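Local coordinates for protein flavodoxin (Bacillus cereus, PDB 6FSG) that probably serves as a low-potential electron donor to a number of redox enzymes, using a bound flavin mononucleotide as its redox cofactor, at residues L54-W59 / D103-K108; H20-I25 / N30-I35; A85-S90 / E107-R112. One frame throughout, in Å; residues are numbered along the deposited sequence.

Interaction 1. Residues L54-W59 / D103-K108; sequences LGAYTW and DILIEK. With FMN (flavin mononucleotide), chain B.
Leu54 of strand 51-55 directs its CB at Leu105 of helix 100-111, and the Leu54 CB to Leu105 CD1 distance is 4.2 Å. Ala56 comes closer to the helix, with Ala56 CB 3.8 Å from the same Leu105 CD1. One methyl thus serves both residues: the Leu105 chain is extended at its second torsion (chi2 176°), so CD1 is carried straight out from the helix to a point between them. From Tyr57 onward the segment leaves the helix and turns to the FMN. The Tyr57 ring lies with one face to the phosphate, and its CD1 is 3.5 Å from FMN O3P. The backbone N-H of Thr58 points to the ribityl hydroxyl in a weak bond (Thr58 N to FMN O2' 3.3 Å, bent to 135°). Its methyl meets the isoalloxazine, Thr58 CG2 being 3.3 Å from FMN N3, because CG2 stands anti to the backbone N. The hydroxyl OG1 of Thr58 is hydrogen-bonded to Ala101 N, a second tie to the helix. Trp59 has two modelled conformers; the one described lies over the dimethylbenzene end of the flavin, a less certain contact. The chemistry divides accordingly: a small, buried and wholly apolar contact seats Leu54 and Ala56 on the helix, Thr58 serves both helix and cofactor, and Tyr57 and Trp59 face the FMN.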
loop_
_atom_site.group_PDB
_atom_site.type_symbol
_atom_site.label_atom_id
_atom_site.label_comp_id
_atom_site.label_asym_id
_atom_site.label_seq_id
_atom_site.Cartn_x
_atom_site.Cartn_y
_atom_site.Cartn_z
ATOM N N LEU A 54 0.313 0.471 1.982
ATOM C CA LEU A 54 -1.033 0.312 1.446
ATOM C C LEU A 54 -0.963 -0.099 -0.019
ATOM O O LEU A 54 -0.107 0.379 -0.765
ATOM C CB LEU A 54 -1.853 1.603 1.579
ATOM C CG LEU A 54 -1.910 2.206 2.987
ATOM C CD1 LEU A 54 -2.742 3.493 2.997
ATOM C CD2 LEU A 54 -2.451 1.221 4.022
ATOM N N GLY A 55 -1.860 -0.994 -0.421
ATOM C CA GLY A 55 -1.940 -1.418 -1.803
ATOM C C GLY A 55 -3.360 -1.305 -2.318
ATOM O O GLY A 55 -4.297 -1.751 -1.647
ATOM N N ALA A 56 -3.550 -0.740 -3.511
ATOM C CA ALA A 56 -4.908 -0.590 -4.020
ATOM C C ALA A 56 -4.924 -0.466 -5.535
ATOM O O ALA A 56 -4.128 0.283 -6.110
ATOM C CB ALA A 56 -5.623 0.637 -3.424
ATOM N N TYR A 57 -5.862 -1.180 -6.164
ATOM C CA TYR A 57 -6.235 -0.904 -7.547
ATOM C C TYR A 57 -7.051 0.392 -7.613
ATOM O O TYR A 57 -7.507 0.914 -6.599
ATOM C CB TYR A 57 -7.025 -2.081 -8.136
ATOM C CG TYR A 57 -8.315 -2.437 -7.408
ATOM C CD1 TYR A 57 -8.308 -3.326 -6.342
ATOM C CD2 TYR A 57 -9.546 -1.900 -7.796
ATOM C CE1 TYR A 57 -9.475 -3.664 -5.673
ATOM C CE2 TYR A 57 -10.739 -2.240 -7.122
ATOM C CZ TYR A 57 -10.687 -3.122 -6.060
ATOM O OH TYR A 57 -11.842 -3.462 -5.371
ATOM N N THR A 58 -7.234 0.914 -8.823
ATOM C CA THR A 58 -8.056 2.106 -9.063
ATOM C C THR A 58 -9.392 1.654 -9.654
ATOM O O THR A 58 -9.445 0.712 -10.450
ATOM C CB THR A 58 -7.302 3.082 -9.973
ATOM O OG1 THR A 58 -6.051 3.445 -9.348
ATOM C CG2 THR A 58 -8.066 4.355 -10.227
ATOM N N TRP A 59 -10.469 2.356 -9.280
ATOM C CA TRP A 59 -11.823 1.938 -9.620
ATOM C C TRP A 59 -12.659 3.117 -10.103
ATOM O O TRP A 59 -12.447 4.259 -9.694
ATOM C CB TRP A 59 -12.529 1.335 -8.396
ATOM C CG TRP A 59 -13.829 0.693 -8.708
ATOM C CD1 TRP A 59 -15.081 1.182 -8.461
ATOM C CD2 TRP A 59 -14.007 -0.572 -9.335
ATOM N NE1 TRP A 59 -16.030 0.285 -8.893
ATOM C CE2 TRP A 59 -15.393 -0.801 -9.436
ATOM C CE3 TRP A 59 -13.126 -1.540 -9.821
ATOM C CZ2 TRP A 59 -15.915 -1.959 -10.001
ATOM C CZ3 TRP A 59 -13.644 -2.685 -10.376
ATOM C CH2 TRP A 59 -15.026 -2.886 -10.466
ATOM N N ASP A 103 -1.936 7.463 -5.803
ATOM C CA ASP A 103 -1.665 8.867 -5.513
ATOM C C ASP A 103 -2.583 9.408 -4.418
ATOM O O ASP A 103 -2.145 10.200 -3.571
ATOM C CB ASP A 103 -1.820 9.654 -6.812
ATOM C CG ASP A 103 -0.870 9.175 -7.890
ATOM O OD1 ASP A 103 0.357 9.294 -7.685
ATOM O OD2 ASP A 103 -1.361 8.653 -8.910
ATOM N N ILE A 104 -3.852 8.978 -4.405
ATOM C CA ILE A 104 -4.808 9.412 -3.381
ATOM C C ILE A 104 -4.381 8.916 -2.002
ATOM O O ILE A 104 -4.422 9.660 -1.009
ATOM C CB ILE A 104 -6.228 8.919 -3.739
ATOM C CG1 ILE A 104 -6.753 9.645 -4.986
ATOM C CG2 ILE A 104 -7.187 9.095 -2.552
ATOM C CD1 ILE A 104 -7.952 8.968 -5.661
ATOM N N LEU A 105 -3.993 7.640 -1.908
ATOM C CA LEU A 105 -3.579 7.099 -0.615
ATOM C C LEU A 105 -2.278 7.736 -0.134
ATOM O O LEU A 105 -2.129 8.020 1.063
ATOM C CB LEU A 105 -3.482 5.577 -0.669
ATOM C CG LEU A 105 -4.835 4.872 -0.814
ATOM C CD1 LEU A 105 -4.658 3.375 -0.955
ATOM C CD2 LEU A 105 -5.775 5.189 0.344
ATOM N N ILE A 106 -1.333 7.990 -1.047
ATOM C CA ILE A 106 -0.116 8.709 -0.665
ATOM C C ILE A 106 -0.467 10.059 -0.051
ATOM O O ILE A 106 0.057 10.442 1.001
ATOM C CB ILE A 106 0.852 8.841 -1.860
ATOM C CG1 ILE A 106 1.544 7.491 -2.134
ATOM C CG2 ILE A 106 1.876 9.966 -1.601
ATOM C CD1 ILE A 106 2.398 7.491 -3.383
ATOM N N GLU A 107 -1.341 10.816 -0.717
ATOM C CA GLU A 107 -1.726 12.129 -0.207
ATOM C C GLU A 107 -2.273 12.040 1.214
ATOM O O GLU A 107 -1.949 12.877 2.067
ATOM C CB GLU A 107 -2.758 12.754 -1.150
ATOM C CG GLU A 107 -3.342 14.084 -0.726
ATOM C CD GLU A 107 -4.457 14.506 -1.660
ATOM O OE1 GLU A 107 -5.588 13.983 -1.542
ATOM O OE2 GLU A 107 -4.184 15.321 -2.552
ATOM N N LYS A 108 -3.144 11.067 1.482
ATOM C CA LYS A 108 -3.749 10.970 2.811
ATOM C C LYS A 108 -2.707 10.618 3.869
ATOM O O LYS A 108 -2.707 11.187 4.966
ATOM C CB LYS A 108 -4.905 9.967 2.787
ATOM C CG LYS A 108 -5.744 9.922 4.075
ATOM C CD LYS A 108 -6.357 11.279 4.464
ATOM C CE LYS A 108 -7.333 11.789 3.405
ATOM N NZ LYS A 108 -7.974 13.061 3.824
HETATM N N1 FMN B . -7.495 1.410 -13.520
HETATM C C2 FMN B . -6.883 2.626 -13.517
HETATM O O2 FMN B . -5.656 2.615 -13.511
HETATM N N3 FMN B . -7.642 3.789 -13.464
HETATM C C4 FMN B . -9.022 3.761 -13.362
HETATM O O4 FMN B . -9.639 4.849 -13.303
HETATM C C4A FMN B . -9.639 2.487 -13.352
HETATM N N5 FMN B . -11.013 2.317 -13.259
HETATM C C5A FMN B . -11.578 1.047 -13.245
HETATM C C6 FMN B . -12.968 0.877 -13.202
HETATM C C7 FMN B . -13.547 -0.395 -13.243
HETATM C C7M FMN B . -15.051 -0.552 -13.179
HETATM C C8 FMN B . -12.697 -1.501 -13.379
HETATM C C8M FMN B . -13.235 -2.901 -13.454
HETATM C C9 FMN B . -11.319 -1.332 -13.466
HETATM C C9A FMN B . -10.756 -0.070 -13.399
HETATM N N10 FMN B . -9.384 0.062 -13.445
HETATM C C10 FMN B . -8.850 1.332 -13.445
HETATM C "C1'" FMN B . -8.470 -1.128 -13.646
HETATM C "C2'" FMN B . -8.090 -1.949 -12.421
HETATM O "O2'" FMN B . -7.523 -1.129 -11.432
HETATM C "C3'" FMN B . -7.077 -3.001 -12.896
HETATM O "O3'" FMN B . -7.780 -4.003 -13.586
HETATM C "C4'" FMN B . -6.263 -3.687 -11.791
HETATM O "O4'" FMN B . -5.359 -4.645 -12.341
HETATM C "C5'" FMN B . -7.146 -4.403 -10.780
HETATM O "O5'" FMN B . -6.290 -4.816 -9.730
HETATM P P FMN B . -6.747 -6.098 -8.932
HETATM O O1P FMN B . -5.897 -6.162 -7.695
HETATM O O2P FMN B . -6.479 -7.293 -9.789
HETATM O O3P FMN B . -8.216 -5.950 -8.630
#

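Interaction 2. Residues H20-I25 / N30-I35; sequences HIAGVI and NEIEVI
Asn30, just before strand 31-36, faces Ile25 near the end of helix 13-26, and here the two backbones are close: Ile25 O and Asn30 O lie 4.2 Å apart, and the CB of Asn30 points to the helix. Ile32 is the central residue of the contact and uses two of its branches. Its CG1 arm is anti to the backbone N (chi1 -172°), which carries CD1 to the tip of Ile25; Ile32 CD1 and Ile25 CD1 are 4.1 Å apart, and the two side chains cross at about a right angle. The other branch, CG2, stands between the backbone N and the carbonyl carbon and reaches Ala22 instead, with Ile32 CG2 4.4 Å from Ala22 CB. Val34 meets the same methyl: Val34 CG2 to Ala22 CB is 3.5 Å, a tight fit. With Ala22 lying between Ile32 and Val34, the helix segment runs 8.8 Å from the strand, axis to axis, and nearly antiparallel to it at 158°. This is the second half of the beta-alpha-beta unit formed by strand 2-7, helix 13-26 and strand 31-36. The strand is at the edge of the sheet beside strand 2-7, whose Leu3 touches both isoleucines and whose Phe7 meets Val34, while helix 129-144 flanks helix 13-26 through Phe138 and Leu136.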
loop_
_atom_site.group_PDB
_atom_site.type_symbol
_atom_site.label_atom_id
_atom_site.label_comp_id
_atom_site.label_asym_id
_atom_site.label_seq_id
_atom_site.Cartn_x
_atom_site.Cartn_y
_atom_site.Cartn_z
ATOM N N HIS A 20 4.301 -10.700 -2.823
ATOM C CA HIS A 20 5.731 -10.577 -3.105
ATOM C C HIS A 20 6.397 -9.605 -2.132
ATOM O O HIS A 20 7.414 -9.926 -1.505
ATOM C CB HIS A 20 5.980 -10.086 -4.540
ATOM C CG HIS A 20 5.785 -11.125 -5.606
ATOM N ND1 HIS A 20 6.398 -12.359 -5.582
ATOM C CD2 HIS A 20 5.071 -11.085 -6.757
ATOM C CE1 HIS A 20 6.044 -13.047 -6.654
ATOM N NE2 HIS A 20 5.241 -12.295 -7.385
ATOM N N ILE A 21 5.863 -8.383 -2.033
ATOM C CA ILE A 21 6.463 -7.374 -1.163
ATOM C C ILE A 21 6.559 -7.887 0.269
ATOM O O ILE A 21 7.594 -7.741 0.931
ATOM C CB ILE A 21 5.673 -6.054 -1.260
ATOM C CG1 ILE A 21 5.776 -5.462 -2.672
ATOM C CG2 ILE A 21 6.142 -5.040 -0.218
ATOM C CD1 ILE A 21 4.748 -4.369 -2.962
ATOM N N ALA A 22 5.479 -8.490 0.777
ATOM C CA ALA A 22 5.497 -8.992 2.148
ATOM C C ALA A 22 6.483 -10.147 2.310
ATOM O O ALA A 22 7.184 -10.234 3.329
ATOM C CB ALA A 22 4.087 -9.421 2.549
ATOM N N GLY A 23 6.559 -11.040 1.316
ATOM C CA GLY A 23 7.477 -12.165 1.408
ATOM C C GLY A 23 8.927 -11.724 1.467
ATOM O O GLY A 23 9.733 -12.303 2.195
ATOM N N VAL A 24 9.271 -10.681 0.709
ATOM C CA VAL A 24 10.612 -10.106 0.761
ATOM C C VAL A 24 10.878 -9.499 2.136
ATOM O O VAL A 24 11.918 -9.751 2.751
ATOM C CB VAL A 24 10.790 -9.076 -0.371
ATOM C CG1 VAL A 24 12.058 -8.269 -0.175
ATOM C CG2 VAL A 24 10.757 -9.783 -1.718
ATOM N N ILE A 25 9.938 -8.697 2.645
ATOM C CA ILE A 25 10.134 -8.064 3.950
ATOM C C ILE A 25 10.282 -9.115 5.045
ATOM O O ILE A 25 11.076 -8.938 5.982
ATOM C CB ILE A 25 8.997 -7.052 4.225
ATOM C CG1 ILE A 25 9.087 -5.856 3.263
ATOM C CG2 ILE A 25 9.000 -6.582 5.675
ATOM C CD1 ILE A 25 7.954 -4.886 3.366
ATOM N N ASN A 30 12.208 -8.087 10.642
ATOM C CA ASN A 30 11.030 -7.270 10.876
ATOM C C ASN A 30 9.816 -8.174 10.704
ATOM O O ASN A 30 9.866 -9.172 9.977
ATOM C CB ASN A 30 10.918 -6.125 9.857
ATOM C CG ASN A 30 12.119 -5.203 9.877
ATOM O OD1 ASN A 30 12.982 -5.262 8.997
ATOM N ND2 ASN A 30 12.192 -4.359 10.890
ATOM N N GLU A 31 8.722 -7.819 11.363
ATOM C CA GLU A 31 7.475 -8.561 11.260
ATOM C C GLU A 31 6.478 -7.716 10.479
ATOM O O GLU A 31 6.490 -6.485 10.570
ATOM C CB GLU A 31 6.904 -8.873 12.646
ATOM C CG GLU A 31 7.823 -9.712 13.535
ATOM C CD GLU A 31 8.924 -8.891 14.185
ATOM O OE1 GLU A 31 8.622 -7.779 14.670
ATOM O OE2 GLU A 31 10.090 -9.348 14.200
ATOM N N ILE A 32 5.621 -8.373 9.700
ATOM C CA ILE A 32 4.593 -7.665 8.938
ATOM C C ILE A 32 3.273 -8.425 8.998
ATOM O O ILE A 32 3.232 -9.640 8.787
ATOM C CB ILE A 32 5.045 -7.371 7.488
ATOM C CG1 ILE A 32 4.027 -6.462 6.792
ATOM C CG2 ILE A 32 5.301 -8.662 6.710
ATOM C CD1 ILE A 32 4.579 -5.746 5.585
ATOM N N GLU A 33 2.192 -7.706 9.279
ATOM C CA GLU A 33 0.848 -8.270 9.287
ATOM C C GLU A 33 0.146 -7.780 8.026
ATOM O O GLU A 33 0.003 -6.570 7.835
ATOM C CB GLU A 33 0.068 -7.866 10.540
ATOM C CG GLU A 33 -1.363 -8.388 10.525
ATOM C CD GLU A 33 -2.004 -8.448 11.897
ATOM O OE1 GLU A 33 -2.858 -9.338 12.102
ATOM O OE2 GLU A 33 -1.658 -7.623 12.773
ATOM N N VAL A 34 -0.244 -8.714 7.158
ATOM C CA VAL A 34 -0.839 -8.421 5.855
ATOM C C VAL A 34 -2.342 -8.633 5.989
ATOM O O VAL A 34 -2.787 -9.727 6.356
ATOM C CB VAL A 34 -0.264 -9.337 4.761
ATOM C CG1 VAL A 34 -0.934 -9.060 3.400
ATOM C CG2 VAL A 34 1.249 -9.191 4.637
ATOM N N ILE A 35 -3.118 -7.585 5.708
ATOM C CA ILE A 35 -4.560 -7.587 5.910
ATOM C C ILE A 35 -5.258 -7.157 4.624
ATOM O O ILE A 35 -4.954 -6.099 4.067
ATOM C CB ILE A 35 -4.957 -6.633 7.055
ATOM C CG1 ILE A 35 -4.210 -6.963 8.352
ATOM C CG2 ILE A 35 -6.462 -6.675 7.272
ATOM C CD1 ILE A 35 -4.320 -5.869 9.381
#

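Interaction 3. Residues A85-S90 / E107-R112; sequences AAVFGS and EKLQER. With GLC (alpha-D-glucopyranose), chain D; FMN (flavin mononucleotide), chain B.
Ala85 and Leu109 mark the closest approach of the two backbones, with 7.4 Å between Ala85 CA and Leu109 CA. The strand runs on from there away from the helix end and reaches the FMN at Ser90, whereas the helix finishes at Glu111 and Arg112 lies just beyond it. Leu109 carries the helix side of the contact. Its CD1 touches Ala85 CB at 4.0 Å and, more tightly, Val87 CG2 at 3.5 Å; its CD2 adds a second, looser touch on the same alanine. Val87 has CG1 anti to the backbone N (chi1 -176°), which puts CG2 beside that N and in front of the leucine. Both strand residues point toward the helix, with Ala86 between them turned away. The polar groups lie outside the apolar contact. Lys108 NZ forms a salt bridge with Glu111 OE1 at 2.8 Å, approaching on the syn side and 23° out of the carboxylate plane, and Lys108 NZ also forms a salt bridge with Asp76. Arg112, bent at its second and third torsions, sends NH2 to the ring oxygen of the glucose in a fairly straight bond (Arg112 NH2 to GLC O5 2.6 Å, 158°), while its NE is held by Ile78 O. At the strand's other end Ser90 OG accepts the ribityl hydroxyl, FMN O4' to Ser90 OG being 2.7 Å. The contact belongs to the beta-alpha-beta unit of strand 84-91, helix 100-111 and strand 115-124: Leu109 also touches Val116 on that last strand, and Val87 meets Val102, Leu105 and Ile106 along the helix.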
loop_
_atom_site.group_PDB
_atom_site.type_symbol
_atom_site.label_atom_id
_atom_site.label_comp_id
_atom_site.label_asym_id
_atom_site.label_seq_id
_atom_site.Cartn_x
_atom_site.Cartn_y
_atom_site.Cartn_z
ATOM N N ALA A 85 6.037 5.108 5.464
ATOM C CA ALA A 85 4.931 4.596 4.660
ATOM C C ALA A 85 5.260 4.541 3.171
ATOM O O ALA A 85 6.127 5.256 2.668
ATOM C CB ALA A 85 3.650 5.415 4.903
ATOM N N ALA A 86 4.511 3.701 2.460
ATOM C CA ALA A 86 4.637 3.575 1.014
ATOM C C ALA A 86 3.360 2.946 0.468
ATOM O O ALA A 86 2.596 2.322 1.209
ATOM C CB ALA A 86 5.851 2.715 0.650
ATOM N N VAL A 87 3.151 3.092 -0.845
ATOM C CA VAL A 87 1.924 2.642 -1.506
ATOM C C VAL A 87 2.242 2.021 -2.861
ATOM O O VAL A 87 3.119 2.498 -3.589
ATOM C CB VAL A 87 0.954 3.830 -1.680
ATOM C CG1 VAL A 87 -0.372 3.410 -2.274
ATOM C CG2 VAL A 87 0.694 4.522 -0.350
ATOM N N PHE A 88 1.480 0.977 -3.214
ATOM C CA PHE A 88 1.603 0.279 -4.490
ATOM C C PHE A 88 0.210 -0.062 -5.021
ATOM O O PHE A 88 -0.785 -0.005 -4.291
ATOM C CB PHE A 88 2.424 -1.022 -4.369
ATOM C CG PHE A 88 1.772 -2.078 -3.511
ATOM C CD1 PHE A 88 1.972 -2.102 -2.139
ATOM C CD2 PHE A 88 0.978 -3.061 -4.078
ATOM C CE1 PHE A 88 1.368 -3.069 -1.352
ATOM C CE2 PHE A 88 0.377 -4.030 -3.291
ATOM C CZ PHE A 88 0.566 -4.028 -1.935
ATOM N N GLY A 89 0.138 -0.437 -6.297
ATOM C CA GLY A 89 -1.119 -0.931 -6.847
ATOM C C GLY A 89 -0.984 -1.388 -8.285
ATOM O O GLY A 89 -0.059 -0.998 -9.001
ATOM N N SER A 90 -1.934 -2.231 -8.699
ATOM C CA SER A 90 -2.098 -2.579 -10.109
ATOM C C SER A 90 -3.064 -1.590 -10.763
ATOM O O SER A 90 -3.944 -1.033 -10.104
ATOM C CB SER A 90 -2.600 -4.014 -10.283
ATOM O OG SER A 90 -2.745 -4.332 -11.662
ATOM N N GLU A 107 -1.341 10.816 -0.717
ATOM C CA GLU A 107 -1.726 12.129 -0.207
ATOM C C GLU A 107 -2.273 12.040 1.214
ATOM O O GLU A 107 -1.949 12.877 2.067
ATOM C CB GLU A 107 -2.758 12.754 -1.150
ATOM C CG GLU A 107 -3.342 14.084 -0.726
ATOM C CD GLU A 107 -4.457 14.506 -1.660
ATOM O OE1 GLU A 107 -5.588 13.983 -1.542
ATOM O OE2 GLU A 107 -4.184 15.321 -2.552
ATOM N N LYS A 108 -3.144 11.067 1.482
ATOM C CA LYS A 108 -3.749 10.970 2.811
ATOM C C LYS A 108 -2.707 10.618 3.869
ATOM O O LYS A 108 -2.707 11.187 4.966
ATOM C CB LYS A 108 -4.905 9.967 2.787
ATOM C CG LYS A 108 -5.744 9.922 4.075
ATOM C CD LYS A 108 -6.357 11.279 4.464
ATOM C CE LYS A 108 -7.333 11.789 3.405
ATOM N NZ LYS A 108 -7.974 13.061 3.824
ATOM N N LEU A 109 -1.791 9.703 3.551
ATOM C CA LEU A 109 -0.700 9.399 4.472
ATOM C C LEU A 109 0.116 10.645 4.790
ATOM O O LEU A 109 0.476 10.875 5.949
ATOM C CB LEU A 109 0.198 8.307 3.891
ATOM C CG LEU A 109 -0.416 6.901 3.806
ATOM C CD1 LEU A 109 0.329 6.040 2.804
ATOM C CD2 LEU A 109 -0.432 6.240 5.175
ATOM N N GLN A 110 0.400 11.472 3.774
ATOM C CA GLN A 110 1.134 12.713 4.001
ATOM C C GLN A 110 0.380 13.625 4.952
ATOM O O GLN A 110 0.975 14.229 5.854
ATOM C CB GLN A 110 1.344 13.451 2.682
ATOM C CG GLN A 110 2.170 12.727 1.649
ATOM C CD GLN A 110 2.095 13.410 0.294
ATOM O OE1 GLN A 110 1.201 14.226 0.042
ATOM N NE2 GLN A 110 3.030 13.074 -0.595
ATOM N N GLU A 111 -0.936 13.754 4.745
ATOM C CA GLU A 111 -1.739 14.647 5.565
ATOM C C GLU A 111 -1.711 14.238 7.027
ATOM O O GLU A 111 -1.817 15.094 7.905
ATOM C CB GLU A 111 -3.191 14.651 5.081
ATOM C CG GLU A 111 -3.417 15.387 3.781
ATOM C CD GLU A 111 -4.852 15.320 3.287
ATOM O OE1 GLU A 111 -5.720 14.756 3.990
ATOM O OE2 GLU A 111 -5.107 15.850 2.182
ATOM N N ARG A 112 -1.610 12.943 7.308
ATOM C CA ARG A 112 -1.667 12.453 8.679
ATOM C C ARG A 112 -0.286 12.377 9.329
ATOM O O ARG A 112 -0.174 11.922 10.475
ATOM C CB ARG A 112 -2.387 11.103 8.746
ATOM C CG ARG A 112 -3.790 11.054 8.106
ATOM C CD ARG A 112 -4.678 12.254 8.415
ATOM N NE ARG A 112 -4.782 12.438 9.851
ATOM C CZ ARG A 112 -5.127 13.575 10.432
ATOM N NH1 ARG A 112 -5.459 14.617 9.689
ATOM N NH2 ARG A 112 -5.152 13.658 11.751
HETATM C C1 GLC D . -4.643 16.504 13.183
HETATM C C2 GLC D . -4.850 17.140 11.815
HETATM C C3 GLC D . -6.151 17.923 11.817
HETATM C C4 GLC D . -7.302 17.023 12.246
HETATM C C5 GLC D . -6.991 16.258 13.529
HETATM C C6 GLC D . -8.054 15.192 13.765
HETATM O O1 GLC D . -4.609 17.513 14.197
HETATM O O2 GLC D . -3.756 18.004 11.493
HETATM O O3 GLC D . -6.406 18.416 10.499
HETATM O O4 GLC D . -8.464 17.835 12.451
HETATM O O5 GLC D . -5.724 15.609 13.437
HETATM O O6 GLC D . -7.562 14.198 14.672
HETATM N N1 FMN B . -7.495 1.410 -13.520
HETATM C C2 FMN B . -6.883 2.626 -13.517
HETATM O O2 FMN B . -5.656 2.615 -13.511
HETATM N N3 FMN B . -7.642 3.789 -13.464
HETATM C C4 FMN B . -9.022 3.761 -13.362
HETATM O O4 FMN B . -9.639 4.849 -13.303
HETATM C C4A FMN B . -9.639 2.487 -13.352
HETATM N N5 FMN B . -11.013 2.317 -13.259
HETATM C C5A FMN B . -11.578 1.047 -13.245
HETATM C C6 FMN B . -12.968 0.877 -13.202
HETATM C C7 FMN B . -13.547 -0.395 -13.243
HETATM C C7M FMN B . -15.051 -0.552 -13.179
HETATM C C8 FMN B . -12.697 -1.501 -13.379
HETATM C C8M FMN B . -13.235 -2.901 -13.454
HETATM C C9 FMN B . -11.319 -1.332 -13.466
HETATM C C9A FMN B . -10.756 -0.070 -13.399
HETATM N N10 FMN B . -9.384 0.062 -13.445
HETATM C C10 FMN B . -8.850 1.332 -13.445
HETATM C "C1'" FMN B . -8.470 -1.128 -13.646
HETATM C "C2'" FMN B . -8.090 -1.949 -12.421
HETATM O "O2'" FMN B . -7.523 -1.129 -11.432
HETATM C "C3'" FMN B . -7.077 -3.001 -12.896
HETATM O "O3'" FMN B . -7.780 -4.003 -13.586
HETATM C "C4'" FMN B . -6.263 -3.687 -11.791
HETATM O "O4'" FMN B . -5.359 -4.645 -12.341
HETATM C "C5'" FMN B . -7.146 -4.403 -10.780
HETATM O "O5'" FMN B . -6.290 -4.816 -9.730
HETATM P P FMN B . -6.747 -6.098 -8.932
HETATM O O1P FMN B . -5.897 -6.162 -7.695
HETATM O O2P FMN B . -6.479 -7.293 -9.789
HETATM O O3P FMN B . -8.216 -5.950 -8.630
#

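Overall arrangement
Interactions 1 and 3, their centres about 6 Å apart, share helix 100-111, with neighbouring strands 51-55 and 84-91 packed against it and joined by backbone bonds such as Ala56 N to Phe88 O at 3.0 Å. Both include residues that touch the FMN: strand 84-91 reaches it through Ser90, and after strand 51-55 the loop residues Tyr57 to Trp59 do so. Interaction 2 lies about 18 Å (centre to centre) from interaction 1 and about 17 Å from interaction 3, at the edge strand 31-36, with helix 13-26 on the opposite face from helix 100-111; it meets interaction 3 through Ile21 CD1 and Phe88 CD1, 3.7 Å apart. Together they outline the parallel, doubly wound flavodoxin fold.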